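Local coordinates for protein acetyl-CoA acetyltransferase (Mycobacterium smegmatis, PDB 4EGV) that probably acts as an acyltransferase, a monomeric thiolase-like protein that carries an additional C-terminal domain beside its thiolase fold, at residues P17-I22 and P424-A429; S91-S96 and L138-E143; L198-R203 and E458-R463; P317-A322 and V350-D355; L367-G372 and A389-E394. All blocks are in the same frame, centred on the assembly; numbering follows the deposited sequence.

Contact 1: residues P17-I22 and P424-A429; sequences PRTPVI and PADWVA
Thr-19 and Pro-20, at the entry to strand 20-29 in the middle of the main sheet of this thiolase fold, pack against Ala-425, Asp-426 and Trp-427 in the loop after strand 414-421. No hydrogen bond joins the two segments, and the 174 Å² of surface between them is buried by packing.

The apolar share belongs to Pro-20 and the indole. With Trp-427 CG anti to the backbone N (chi1 -179°), the ring reaches the proline at a slant: Pro-20 CG is 3.6 Å from Trp-427 CE3 and 4.0 Å from Trp-427 CZ3, both on the six-membered ring. His-299 stacks on the same indole, while Ile-129 and Ala-130 of helix 117-130 touch Pro-20 and Trp-427 respectively.

The polar groups come close without bonding. Thr-19 OG1 and Asp-426 OD1 are 3.9 Å apart, their side chains crossing at about a right angle. Both turn to Asp-16 instead: its carbonyl O pairs with the threonine hydroxyl, and its N makes a weak bond with the carboxylate.

The threonine methyl also packs on backbone: Thr-19 CG2 lies 3.1 Å from Ala-425 O and 4.2 Å from Trp-427 N.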
# COMPACT_ATOMS: atom_id res chain seq x y z
N PRO A 17 28.64 -11.84 -9.33
CA PRO A 17 27.95 -13.08 -8.91
C PRO A 17 26.98 -12.99 -7.73
O PRO A 17 26.08 -13.79 -7.62
CB PRO A 17 29.09 -14.05 -8.58
CG PRO A 17 30.34 -13.29 -8.71
CD PRO A 17 30.10 -12.04 -9.48
N ARG A 18 27.15 -11.98 -6.87
CA ARG A 18 26.30 -11.83 -5.69
C ARG A 18 24.99 -11.07 -5.97
O ARG A 18 24.11 -11.02 -5.11
CB ARG A 18 27.07 -11.14 -4.57
CG ARG A 18 27.79 -12.10 -3.64
CD ARG A 18 29.28 -11.78 -3.56
NE ARG A 18 29.73 -11.65 -2.17
CZ ARG A 18 30.06 -10.50 -1.60
NH1 ARG A 18 30.46 -10.47 -0.34
NH2 ARG A 18 29.97 -9.37 -2.29
N THR A 19 24.88 -10.48 -7.15
CA THR A 19 23.71 -9.71 -7.54
C THR A 19 22.44 -10.58 -7.43
O THR A 19 22.41 -11.71 -7.91
CB THR A 19 23.89 -9.13 -8.94
OG1 THR A 19 25.10 -8.37 -8.98
CG2 THR A 19 22.72 -8.23 -9.32
N PRO A 20 21.40 -10.06 -6.75
CA PRO A 20 20.14 -10.74 -6.54
C PRO A 20 19.17 -10.62 -7.72
O PRO A 20 18.98 -9.55 -8.30
CB PRO A 20 19.57 -10.04 -5.33
CG PRO A 20 20.07 -8.68 -5.42
CD PRO A 20 21.43 -8.76 -6.03
N VAL A 21 18.59 -11.75 -8.08
CA VAL A 21 17.55 -11.79 -9.07
C VAL A 21 16.30 -12.49 -8.54
O VAL A 21 16.39 -13.49 -7.80
CB VAL A 21 18.05 -12.43 -10.41
CG1 VAL A 21 18.84 -11.43 -11.19
CG2 VAL A 21 18.86 -13.69 -10.17
N ILE A 22 15.13 -11.97 -8.90
CA ILE A 22 13.90 -12.74 -8.74
C ILE A 22 13.76 -13.80 -9.84
O ILE A 22 13.78 -13.45 -11.04
CB ILE A 22 12.65 -11.86 -8.64
CG1 ILE A 22 12.75 -11.02 -7.39
CG2 ILE A 22 11.39 -12.71 -8.62
CD1 ILE A 22 11.56 -10.14 -7.16
N PRO A 424 20.45 -6.22 -16.81
CA PRO A 424 21.24 -6.55 -15.64
C PRO A 424 22.06 -5.43 -15.02
O PRO A 424 22.55 -4.58 -15.69
CB PRO A 424 22.18 -7.61 -16.18
CG PRO A 424 21.56 -8.08 -17.34
CD PRO A 424 20.95 -6.95 -17.96
N ALA A 425 22.23 -5.45 -13.72
CA ALA A 425 23.15 -4.53 -13.11
C ALA A 425 23.53 -4.97 -11.76
O ALA A 425 22.92 -5.85 -11.22
CB ALA A 425 22.57 -3.19 -13.03
N ASP A 426 24.52 -4.32 -11.21
CA ASP A 426 24.96 -4.56 -9.87
C ASP A 426 24.00 -3.91 -8.94
O ASP A 426 23.48 -2.90 -9.23
CB ASP A 426 26.30 -3.88 -9.66
CG ASP A 426 27.46 -4.75 -10.02
OD1 ASP A 426 27.30 -5.66 -10.81
OD2 ASP A 426 28.55 -4.50 -9.51
N TRP A 427 23.80 -4.49 -7.79
CA TRP A 427 23.00 -3.89 -6.77
C TRP A 427 23.61 -2.58 -6.38
O TRP A 427 24.77 -2.52 -6.10
CB TRP A 427 22.97 -4.83 -5.57
CG TRP A 427 22.19 -4.39 -4.43
CD1 TRP A 427 22.65 -3.78 -3.34
CD2 TRP A 427 20.80 -4.56 -4.23
NE1 TRP A 427 21.64 -3.54 -2.48
CE2 TRP A 427 20.49 -4.02 -3.01
CE3 TRP A 427 19.79 -5.12 -4.99
CZ2 TRP A 427 19.23 -4.01 -2.53
CZ3 TRP A 427 18.55 -5.11 -4.50
CH2 TRP A 427 18.27 -4.55 -3.29
N VAL A 428 22.80 -1.54 -6.39
CA VAL A 428 23.14 -0.21 -5.93
C VAL A 428 22.47 0.02 -4.56
O VAL A 428 21.25 -0.03 -4.46
CB VAL A 428 22.64 0.87 -6.95
CG1 VAL A 428 23.00 2.31 -6.48
CG2 VAL A 428 23.15 0.60 -8.36
N ALA A 429 23.26 0.27 -3.52
CA ALA A 429 22.71 0.64 -2.20
C ALA A 429 21.92 1.96 -2.28
O ALA A 429 22.37 2.93 -2.88
CB ALA A 429 23.82 0.70 -1.11

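Contact 2: residues S91-S96 and L138-E143; sequences SNYPRS and LIFGSE
Phe-140 holds its CG between the backbone N and the carbonyl carbon (chi1 47°), and Tyr-93 has chi1 at 137°; together these rotations bring two rings into contact although neither CB is aimed at the opposite segment. The side chains run past each other in opposite directions and form an offset edge-to-face pair, with the edge of Phe-140 directed at the face of Tyr-93. The evidence is a ring-plane angle of 87° with centroids 5.8 Å apart; the nearest ring carbons are Tyr-93 CZ and Phe-140 CE1, at 4.1 Å.

The phenol oxygen continues the approach toward the strand. Tyr-93 OH sits at the edge of the phenylalanine, near its plane and 3.7 Å from Phe-140 CD1, and it also lies 3.5 Å from Gly-141 CA. Its polar partner is Thr-74 O, by a weak hydrogen bond. Pro-94 packs at the far end of the phenylalanine, its CB 4.0 Å from Phe-140 CZ.

Capping shapes the start of the helix. Asn-92 is the N-cap residue, and its OD1 takes a weak bond from Arg-95 N at 3.4 Å. The carbonyl O of Asn-92 is gripped twice, by Ser-96 N and Ser-96 OG, from opposite faces of its plane.

In the thiolase fold, strand 136-143 lies between strands 70-73 and 271-279, and the first turn of helix 93-101 rests on it. Val-71 of strand 70-73 touches both Pro-94 and Phe-140, while helix 42-56 flanks the contact through Val-43 against Tyr-93 and Leu-45 and Ala-46 against Ser-142.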
# COMPACT_ATOMS: atom_id res chain seq x y z
N SER A 91 2.52 -21.93 16.97
CA SER A 91 2.58 -22.00 15.52
C SER A 91 3.77 -21.29 14.89
O SER A 91 4.11 -20.19 15.24
CB SER A 91 1.31 -21.50 14.90
OG SER A 91 0.93 -22.31 13.83
N ASN A 92 4.40 -21.94 13.95
CA ASN A 92 5.39 -21.31 13.13
C ASN A 92 4.88 -21.36 11.69
O ASN A 92 4.93 -22.36 11.04
CB ASN A 92 6.72 -22.02 13.28
CG ASN A 92 7.88 -21.17 12.90
OD1 ASN A 92 7.84 -20.44 11.96
ND2 ASN A 92 8.93 -21.31 13.62
N TYR A 93 4.36 -20.27 11.20
CA TYR A 93 3.76 -20.28 9.90
C TYR A 93 4.75 -20.32 8.74
O TYR A 93 4.52 -21.05 7.82
CB TYR A 93 2.70 -19.19 9.83
CG TYR A 93 2.66 -18.37 8.59
CD1 TYR A 93 2.07 -18.85 7.44
CD2 TYR A 93 3.17 -17.11 8.55
CE1 TYR A 93 2.02 -18.13 6.34
CE2 TYR A 93 3.12 -16.39 7.42
CZ TYR A 93 2.54 -16.89 6.34
OH TYR A 93 2.48 -16.14 5.24
N PRO A 94 5.86 -19.59 8.82
CA PRO A 94 6.90 -19.72 7.82
C PRO A 94 7.58 -21.09 7.71
O PRO A 94 7.74 -21.55 6.61
CB PRO A 94 7.89 -18.64 8.22
CG PRO A 94 7.10 -17.71 8.91
CD PRO A 94 6.19 -18.49 9.73
N ARG A 95 7.97 -21.72 8.82
CA ARG A 95 8.44 -23.14 8.81
C ARG A 95 7.45 -24.22 8.37
O ARG A 95 7.86 -25.21 7.79
CB ARG A 95 9.10 -23.56 10.13
CG ARG A 95 10.51 -23.17 10.17
CD ARG A 95 11.25 -23.60 11.38
NE ARG A 95 12.42 -22.75 11.43
CZ ARG A 95 13.49 -22.87 10.63
NH1 ARG A 95 13.57 -23.85 9.70
NH2 ARG A 95 14.47 -21.98 10.75
N SER A 96 6.16 -24.05 8.65
CA SER A 96 5.19 -25.01 8.17
C SER A 96 5.14 -24.99 6.64
O SER A 96 4.90 -26.03 6.03
CB SER A 96 3.77 -24.73 8.70
OG SER A 96 3.67 -24.40 10.06
N LEU A 138 13.06 -17.38 0.05
CA LEU A 138 11.65 -17.48 -0.33
C LEU A 138 10.78 -16.56 0.52
O LEU A 138 10.80 -16.62 1.72
CB LEU A 138 11.13 -18.93 -0.25
CG LEU A 138 9.70 -19.16 -0.77
CD1 LEU A 138 9.60 -18.80 -2.26
CD2 LEU A 138 9.22 -20.57 -0.55
N ILE A 139 10.01 -15.71 -0.14
CA ILE A 139 9.07 -14.82 0.49
C ILE A 139 7.64 -15.26 0.16
O ILE A 139 7.37 -15.73 -0.94
CB ILE A 139 9.38 -13.41 -0.01
CG1 ILE A 139 10.69 -12.93 0.61
CG2 ILE A 139 8.28 -12.40 0.31
CD1 ILE A 139 11.30 -11.76 -0.15
N PHE A 140 6.71 -15.16 1.10
CA PHE A 140 5.36 -15.58 0.81
C PHE A 140 4.38 -14.91 1.76
O PHE A 140 4.78 -14.34 2.77
CB PHE A 140 5.21 -17.12 0.84
CG PHE A 140 5.84 -17.76 2.03
CD1 PHE A 140 5.26 -17.67 3.29
CD2 PHE A 140 7.06 -18.43 1.91
CE1 PHE A 140 5.86 -18.23 4.41
CE2 PHE A 140 7.69 -19.00 3.05
CZ PHE A 140 7.07 -18.90 4.29
N GLY A 141 3.10 -14.95 1.41
CA GLY A 141 2.07 -14.41 2.28
C GLY A 141 0.75 -14.95 1.81
O GLY A 141 0.70 -15.50 0.76
N SER A 142 -0.32 -14.78 2.58
CA SER A 142 -1.65 -15.33 2.25
C SER A 142 -2.75 -14.77 3.12
O SER A 142 -2.49 -14.16 4.14
CB SER A 142 -1.68 -16.88 2.32
OG SER A 142 -1.25 -17.36 3.57
N GLU A 143 -3.99 -14.96 2.70
CA GLU A 143 -5.13 -14.62 3.52
C GLU A 143 -6.29 -15.52 3.27
O GLU A 143 -6.42 -16.10 2.21
CB GLU A 143 -5.53 -13.17 3.38
CG GLU A 143 -5.24 -12.51 2.07
CD GLU A 143 -5.45 -10.98 2.13
OE1 GLU A 143 -4.45 -10.18 1.97
OE2 GLU A 143 -6.64 -10.60 2.36

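Contact 3: residues L198-R203 and E458-R463; sequences LENARR and ETYTVR
Ala-201 and Thr-459 mark the nearest backbone approach, with CA atoms 5.3 Å apart, where the 198-203 helix segment passes the 458-463 strand segment at an axis separation of 6.9 Å and an angle of 134° between N-to-C directions. The amide of Asn-200 lies over one face of the Tyr-460 ring, the two planes being 11° apart, with ND2 offset toward the rim. The same ND2 donates to Tyr-460 O, 2.8 Å away, in a nearly straight bond (165°) that comes from above the carbonyl plane. One residue thus grips both the backbone and the ring of the tyrosine.

Strand 453-463 is the middle strand of the five-stranded antiparallel sheet of the additional C-terminal domain, whose family belongs to the OB clan; Glu-458 and Thr-459 form a classic beta bulge opposite Ile-474. Thr-459 OG1 bonds to Leu-197 O, one residue before the helix segment.

At the outer end of the tyrosine, Arg-203 NH2 donates to Tyr-460 OH at 2.7 Å, with the oxygen tilted from the guanidinium plane. A bend at chi3 swings the guanidinium to the ring edge, and NH1 of Arg-203 is held by a salt bridge to Asp-500 OD2 and by Leu-208 O.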
# COMPACT_ATOMS: atom_id res chain seq x y z
N LEU A 198 -7.62 12.06 5.41
CA LEU A 198 -6.54 12.40 4.50
C LEU A 198 -7.06 12.82 3.17
O LEU A 198 -6.57 13.71 2.57
CB LEU A 198 -5.63 11.19 4.27
CG LEU A 198 -4.37 10.93 5.11
CD1 LEU A 198 -4.60 11.12 6.53
CD2 LEU A 198 -3.81 9.62 4.85
N GLU A 199 -8.05 12.11 2.72
CA GLU A 199 -8.75 12.40 1.52
C GLU A 199 -9.52 13.70 1.55
O GLU A 199 -9.57 14.34 0.58
CB GLU A 199 -9.65 11.23 1.22
CG GLU A 199 -9.99 11.07 -0.19
CD GLU A 199 -9.08 10.17 -0.96
OE1 GLU A 199 -8.55 10.62 -1.95
OE2 GLU A 199 -8.95 9.01 -0.62
N ASN A 200 -10.09 14.10 2.68
CA ASN A 200 -10.77 15.36 2.79
C ASN A 200 -9.79 16.50 3.00
O ASN A 200 -10.05 17.61 2.64
CB ASN A 200 -11.81 15.32 3.88
CG ASN A 200 -13.06 14.69 3.45
OD1 ASN A 200 -13.42 14.77 2.34
ND2 ASN A 200 -13.71 14.04 4.33
N ALA A 201 -8.65 16.19 3.54
CA ALA A 201 -7.54 17.15 3.63
C ALA A 201 -6.91 17.52 2.25
O ALA A 201 -6.46 18.65 2.05
CB ALA A 201 -6.49 16.69 4.61
N ARG A 202 -6.90 16.56 1.32
CA ARG A 202 -6.39 16.78 -0.02
C ARG A 202 -7.42 17.56 -0.83
O ARG A 202 -7.08 18.37 -1.69
CB ARG A 202 -6.09 15.44 -0.70
CG ARG A 202 -5.50 15.54 -2.07
CD ARG A 202 -5.29 14.21 -2.71
NE ARG A 202 -4.91 14.39 -4.10
CZ ARG A 202 -5.76 14.44 -5.12
NH1 ARG A 202 -7.06 14.28 -4.90
NH2 ARG A 202 -5.32 14.63 -6.37
N ARG A 203 -8.68 17.31 -0.54
CA ARG A 203 -9.75 18.07 -1.16
C ARG A 203 -9.69 19.56 -0.80
O ARG A 203 -9.94 20.42 -1.64
CB ARG A 203 -11.11 17.49 -0.84
CG ARG A 203 -12.21 18.19 -1.59
CD ARG A 203 -13.57 17.66 -1.34
NE ARG A 203 -14.04 17.91 0.01
CZ ARG A 203 -14.59 19.04 0.43
NH1 ARG A 203 -14.72 20.04 -0.39
NH2 ARG A 203 -15.00 19.17 1.68
N GLU A 458 -9.97 21.67 9.95
CA GLU A 458 -8.95 21.46 8.92
C GLU A 458 -9.34 20.30 8.02
O GLU A 458 -9.20 20.37 6.80
CB GLU A 458 -7.55 21.28 9.52
CG GLU A 458 -6.45 21.47 8.49
CD GLU A 458 -5.06 21.18 9.01
OE1 GLU A 458 -4.92 20.96 10.22
OE2 GLU A 458 -4.11 21.15 8.21
N THR A 459 -9.85 19.25 8.64
CA THR A 459 -10.38 18.08 7.95
C THR A 459 -11.39 17.33 8.84
O THR A 459 -11.53 17.61 10.03
CB THR A 459 -9.25 17.18 7.42
OG1 THR A 459 -9.79 16.14 6.60
CG2 THR A 459 -8.45 16.60 8.55
N TYR A 460 -12.10 16.40 8.24
CA TYR A 460 -13.27 15.79 8.83
C TYR A 460 -13.55 14.45 8.15
O TYR A 460 -13.09 14.16 7.04
CB TYR A 460 -14.49 16.72 8.67
CG TYR A 460 -14.94 16.88 7.22
CD1 TYR A 460 -15.99 16.12 6.70
CD2 TYR A 460 -14.30 17.78 6.37
CE1 TYR A 460 -16.40 16.25 5.38
CE2 TYR A 460 -14.70 17.92 5.04
CZ TYR A 460 -15.76 17.15 4.55
OH TYR A 460 -16.16 17.28 3.23
N THR A 461 -14.32 13.63 8.84
CA THR A 461 -15.02 12.54 8.18
C THR A 461 -16.34 12.28 8.91
O THR A 461 -16.58 12.83 9.99
CB THR A 461 -14.11 11.28 8.07
OG1 THR A 461 -14.78 10.26 7.32
CG2 THR A 461 -13.69 10.79 9.44
N VAL A 462 -17.21 11.48 8.31
CA VAL A 462 -18.45 11.11 8.95
C VAL A 462 -18.64 9.60 8.90
O VAL A 462 -18.35 8.97 7.87
CB VAL A 462 -19.66 11.80 8.30
CG1 VAL A 462 -20.94 11.52 9.11
CG2 VAL A 462 -19.45 13.28 8.18
N ARG A 463 -19.10 9.01 9.99
CA ARG A 463 -19.44 7.58 9.98
C ARG A 463 -20.92 7.39 9.71
O ARG A 463 -21.73 7.73 10.54
CB ARG A 463 -19.07 6.91 11.29
CG ARG A 463 -17.65 7.14 11.74
CD ARG A 463 -17.17 6.02 12.63
NE ARG A 463 -17.30 4.76 11.90
CZ ARG A 463 -16.50 3.71 12.03
NH1 ARG A 463 -15.47 3.71 12.87
NH2 ARG A 463 -16.75 2.66 11.28

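Contact 4: residues P317-A322 and V350-D355; sequences PASVTA and VFNICD
Ser-319 faces Asn-352 and Ile-353 together, its CB being met by both Asn-352 ND2 and Ile-353 CD1. The amide of Asn-352 stretches out with CG anti to the backbone N (chi1 174°), which carries ND2 to 3.6 Å from Ser-319 CB. Ile-353 instead folds its CG1 arm beside its own backbone N and bends again at chi2 (-46°), delivering the terminal methyl rather than the flank: Ile-353 CD1 lies 3.8 Å from Ser-319 CB and also 3.8 Å from Ser-319 O. Val-320 answers from the first helix, its CG2 resting 3.8 Å from Asn-352 O.

These residues sit where the 317-322 and 350-355 helix segments cross at -63°, with axes 8.9 Å apart. The nearest CA pair is Val-320 and Ile-353, at 5.7 Å. Helix 317-330 is the connection of a beta-alpha-beta crossover between the parallel strands 294-303 and 337-342, and helix 348-357 follows the second of these strands. Tyr-415 of strand 414-421 touches both Ser-319 and Ile-353, so the two helices meet over the main sheet of the thiolase fold.

Chemically, the pairing is mixed, but no hydrogen bond joins the two segments. The polar ends have partners at Ser-316, next to Pro-317 in the chain: Asn-352 OD1 bonds to Ser-316 N, and Ser-319 OG pairs with Ser-316 OG. This implies that cohesion between the helix segments themselves comes from packing of methyls, the serine CB, the asparagine amide and backbone carbonyls, while Asn-352 ties helix 348-357 to Ser-316.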
# COMPACT_ATOMS: atom_id res chain seq x y z
N PRO A 317 4.74 13.44 1.61
CA PRO A 317 5.99 13.69 0.88
C PRO A 317 6.98 12.53 0.95
O PRO A 317 7.74 12.36 0.04
CB PRO A 317 6.56 14.93 1.56
CG PRO A 317 5.45 15.51 2.32
CD PRO A 317 4.53 14.42 2.69
N ALA A 318 6.96 11.75 2.03
CA ALA A 318 7.78 10.53 2.15
C ALA A 318 7.50 9.48 1.08
O ALA A 318 8.38 8.76 0.67
CB ALA A 318 7.67 9.93 3.54
N SER A 319 6.28 9.39 0.61
CA SER A 319 5.98 8.41 -0.41
C SER A 319 6.58 8.81 -1.73
O SER A 319 7.04 8.01 -2.48
CB SER A 319 4.47 8.19 -0.50
OG SER A 319 3.94 7.98 0.79
N VAL A 320 6.54 10.09 -2.01
CA VAL A 320 7.02 10.63 -3.25
C VAL A 320 8.54 10.55 -3.27
O VAL A 320 9.12 10.17 -4.27
CB VAL A 320 6.58 12.10 -3.37
CG1 VAL A 320 7.09 12.74 -4.67
CG2 VAL A 320 5.06 12.22 -3.23
N THR A 321 9.16 10.88 -2.16
CA THR A 321 10.58 10.78 -1.99
C THR A 321 11.07 9.36 -2.24
O THR A 321 12.11 9.17 -2.89
CB THR A 321 11.00 11.25 -0.59
OG1 THR A 321 10.49 12.56 -0.37
CG2 THR A 321 12.54 11.31 -0.44
N ALA A 322 10.33 8.37 -1.74
CA ALA A 322 10.65 6.96 -1.96
C ALA A 322 10.61 6.64 -3.42
O ALA A 322 11.52 6.01 -3.91
CB ALA A 322 9.73 6.03 -1.17
N VAL A 350 -2.78 6.70 -4.07
CA VAL A 350 -2.55 6.72 -5.51
C VAL A 350 -2.48 8.15 -5.97
O VAL A 350 -1.50 8.53 -6.56
CB VAL A 350 -3.62 5.97 -6.32
CG1 VAL A 350 -3.30 6.05 -7.79
CG2 VAL A 350 -3.69 4.52 -5.90
N PHE A 351 -3.50 8.93 -5.67
CA PHE A 351 -3.51 10.37 -5.92
C PHE A 351 -2.20 11.02 -5.52
O PHE A 351 -1.63 11.79 -6.25
CB PHE A 351 -4.62 11.05 -5.12
CG PHE A 351 -5.96 11.02 -5.79
CD1 PHE A 351 -6.07 11.15 -7.17
CD2 PHE A 351 -7.11 10.90 -5.04
CE1 PHE A 351 -7.30 11.14 -7.79
CE2 PHE A 351 -8.34 10.89 -5.64
CZ PHE A 351 -8.44 11.01 -7.02
N ASN A 352 -1.73 10.65 -4.33
CA ASN A 352 -0.62 11.28 -3.69
C ASN A 352 0.67 11.09 -4.44
O ASN A 352 1.48 11.99 -4.46
CB ASN A 352 -0.52 10.75 -2.28
CG ASN A 352 0.71 11.24 -1.56
OD1 ASN A 352 0.84 12.44 -1.23
ND2 ASN A 352 1.65 10.32 -1.32
N ILE A 353 0.86 9.92 -5.04
CA ILE A 353 2.05 9.70 -5.86
C ILE A 353 1.98 10.60 -7.08
O ILE A 353 2.92 11.31 -7.41
CB ILE A 353 2.22 8.25 -6.28
CG1 ILE A 353 2.60 7.40 -5.08
CG2 ILE A 353 3.29 8.13 -7.36
CD1 ILE A 353 3.67 7.99 -4.21
N CYS A 354 0.81 10.59 -7.71
CA CYS A 354 0.50 11.45 -8.84
C CYS A 354 0.71 12.96 -8.64
O CYS A 354 1.18 13.65 -9.53
CB CYS A 354 -0.92 11.15 -9.28
SG CYS A 354 -1.10 9.46 -9.92
N ASP A 355 0.36 13.47 -7.47
CA ASP A 355 0.50 14.87 -7.12
C ASP A 355 1.92 15.35 -6.97
O ASP A 355 2.23 16.44 -7.40
CB ASP A 355 -0.19 15.16 -5.81
CG ASP A 355 -1.69 15.19 -5.92
OD1 ASP A 355 -2.23 15.18 -7.03
OD2 ASP A 355 -2.31 15.22 -4.86

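Contact 5: residues L367-G372 and A389-E394; sequences LTLTGG and AEAVNE
Leu-369 reaches out of its loop to lie along one side of the 389-394 helix segment. Its CB meets Glu-390 CB at 4.0 Å, methylene against methylene. CG stands beside the backbone N of Leu-369 (chi1 -77°), which directs the fork of the leucine onto the helix, where its two methyls part. CD1 comes 3.7 Å from Ala-391 N and 4.0 Å from Ala-391 CB, while CD2 lies 4.0 Å from Glu-394 OE2, the leucine and glutamate side chains crossing at a slant. Glu-390 CG, beside its backbone N (chi1 -75°), lies 3.9 Å from Thr-370 OG1. None of these pairs is a hydrogen bond.

Bonds within the loop and one from strand 337-342 hold its shape. Thr-368 OG1 accepts from Thr-370 N at 3.3 Å and from Gly-371 N at 3.0 Å, and Leu-369 N donates to Asp-341 OD1. The positive phi of Gly-371 (126°) and that of Gly-372 then lead the chain into helix 373-376.

On the sheet side, Ala-389 and Val-392 touch Val-25 of strand 20-29, as fits the layered alpha-beta build of thiolases, and the leucine joins this helix to a loop bearing both an ST turn and an ST motif.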
# COMPACT_ATOMS: atom_id res chain seq x y z
N LEU A 367 -2.11 2.65 -13.93
CA LEU A 367 -1.52 2.72 -12.57
C LEU A 367 -1.57 1.41 -11.77
O LEU A 367 -1.12 1.36 -10.65
CB LEU A 367 -2.14 3.87 -11.77
CG LEU A 367 -2.16 5.20 -12.50
CD1 LEU A 367 -3.05 6.15 -11.75
CD2 LEU A 367 -0.75 5.76 -12.62
N THR A 368 -2.09 0.36 -12.38
CA THR A 368 -2.18 -0.95 -11.73
C THR A 368 -1.88 -2.11 -12.67
O THR A 368 -2.13 -2.07 -13.86
CB THR A 368 -3.55 -1.15 -11.02
OG1 THR A 368 -3.50 -2.33 -10.23
CG2 THR A 368 -4.70 -1.24 -12.02
N LEU A 369 -1.31 -3.15 -12.12
CA LEU A 369 -1.06 -4.32 -12.88
C LEU A 369 -2.01 -5.43 -12.47
O LEU A 369 -2.20 -6.38 -13.17
CB LEU A 369 0.36 -4.76 -12.60
CG LEU A 369 1.44 -3.98 -13.30
CD1 LEU A 369 2.80 -4.41 -12.75
CD2 LEU A 369 1.33 -4.24 -14.78
N THR A 370 -2.59 -5.27 -11.30
CA THR A 370 -3.34 -6.29 -10.65
C THR A 370 -4.84 -6.01 -10.76
O THR A 370 -5.65 -6.90 -10.99
CB THR A 370 -2.89 -6.34 -9.19
OG1 THR A 370 -1.62 -6.99 -9.10
CG2 THR A 370 -3.82 -7.11 -8.39
N GLY A 371 -5.18 -4.77 -10.61
CA GLY A 371 -6.55 -4.41 -10.55
C GLY A 371 -6.81 -3.64 -9.30
O GLY A 371 -7.80 -3.01 -9.21
N GLY A 372 -5.92 -3.71 -8.33
CA GLY A 372 -6.04 -2.95 -7.12
C GLY A 372 -6.94 -3.51 -6.07
O GLY A 372 -7.57 -4.49 -6.29
N ALA A 389 4.61 -10.01 -8.36
CA ALA A 389 4.51 -11.14 -9.25
C ALA A 389 4.09 -10.69 -10.66
O ALA A 389 4.71 -11.09 -11.61
CB ALA A 389 3.62 -12.22 -8.69
N GLU A 390 3.08 -9.83 -10.77
CA GLU A 390 2.63 -9.34 -12.06
C GLU A 390 3.69 -8.50 -12.79
O GLU A 390 3.85 -8.63 -14.01
CB GLU A 390 1.32 -8.54 -11.97
CG GLU A 390 0.05 -9.31 -11.77
CD GLU A 390 -0.12 -10.56 -12.64
OE1 GLU A 390 0.55 -10.71 -13.70
OE2 GLU A 390 -0.97 -11.41 -12.24
N ALA A 391 4.38 -7.64 -12.03
CA ALA A 391 5.56 -6.89 -12.50
C ALA A 391 6.61 -7.76 -13.08
O ALA A 391 7.08 -7.49 -14.16
CB ALA A 391 6.16 -6.07 -11.40
N VAL A 392 6.99 -8.81 -12.36
CA VAL A 392 8.01 -9.76 -12.81
C VAL A 392 7.64 -10.52 -14.08
O VAL A 392 8.46 -10.68 -14.92
CB VAL A 392 8.40 -10.77 -11.67
CG1 VAL A 392 8.96 -12.02 -12.22
CG2 VAL A 392 9.37 -10.15 -10.69
N ASN A 393 6.40 -10.96 -14.22
CA ASN A 393 5.87 -11.57 -15.44
C ASN A 393 5.84 -10.65 -16.64
O ASN A 393 6.16 -11.06 -17.75
CB ASN A 393 4.42 -12.10 -15.26
CG ASN A 393 4.34 -13.37 -14.41
OD1 ASN A 393 5.19 -14.25 -14.49
ND2 ASN A 393 3.31 -13.45 -13.59
N GLU A 394 5.36 -9.43 -16.42
CA GLU A 394 5.19 -8.44 -17.45
C GLU A 394 6.56 -8.01 -17.96
O GLU A 394 6.70 -7.68 -19.14
CB GLU A 394 4.38 -7.26 -16.93
CG GLU A 394 3.59 -6.50 -18.00
CD GLU A 394 2.22 -7.15 -18.40
OE1 GLU A 394 2.21 -8.17 -19.15
OE2 GLU A 394 1.16 -6.61 -18.00

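The main sheet ties contacts 1 and 2 together: their centres are about 26 Å apart, and strands 20-29 and 136-143 are separated by strand 271-279. Contact 5 meets contact 1 directly, Ile-22 CG2 touching Val-392 CG2 at 3.9 Å, and reaches contact 4 through Val-350 CG1 and Leu-367 CD1, 4.0 Å apart. Contact 4 in turn leads to contact 3 by the salt bridge Arg-202 NE to Asp-355 OD2 (2.8 Å), reinforced by the cation-pi pair of Arg-202 and Phe-351. A chain of touches therefore runs 1-5-4-3, from the start of strand 20-29 to the additional C-terminal domain, while contacts 1 and 3 have centres about 43 Å apart.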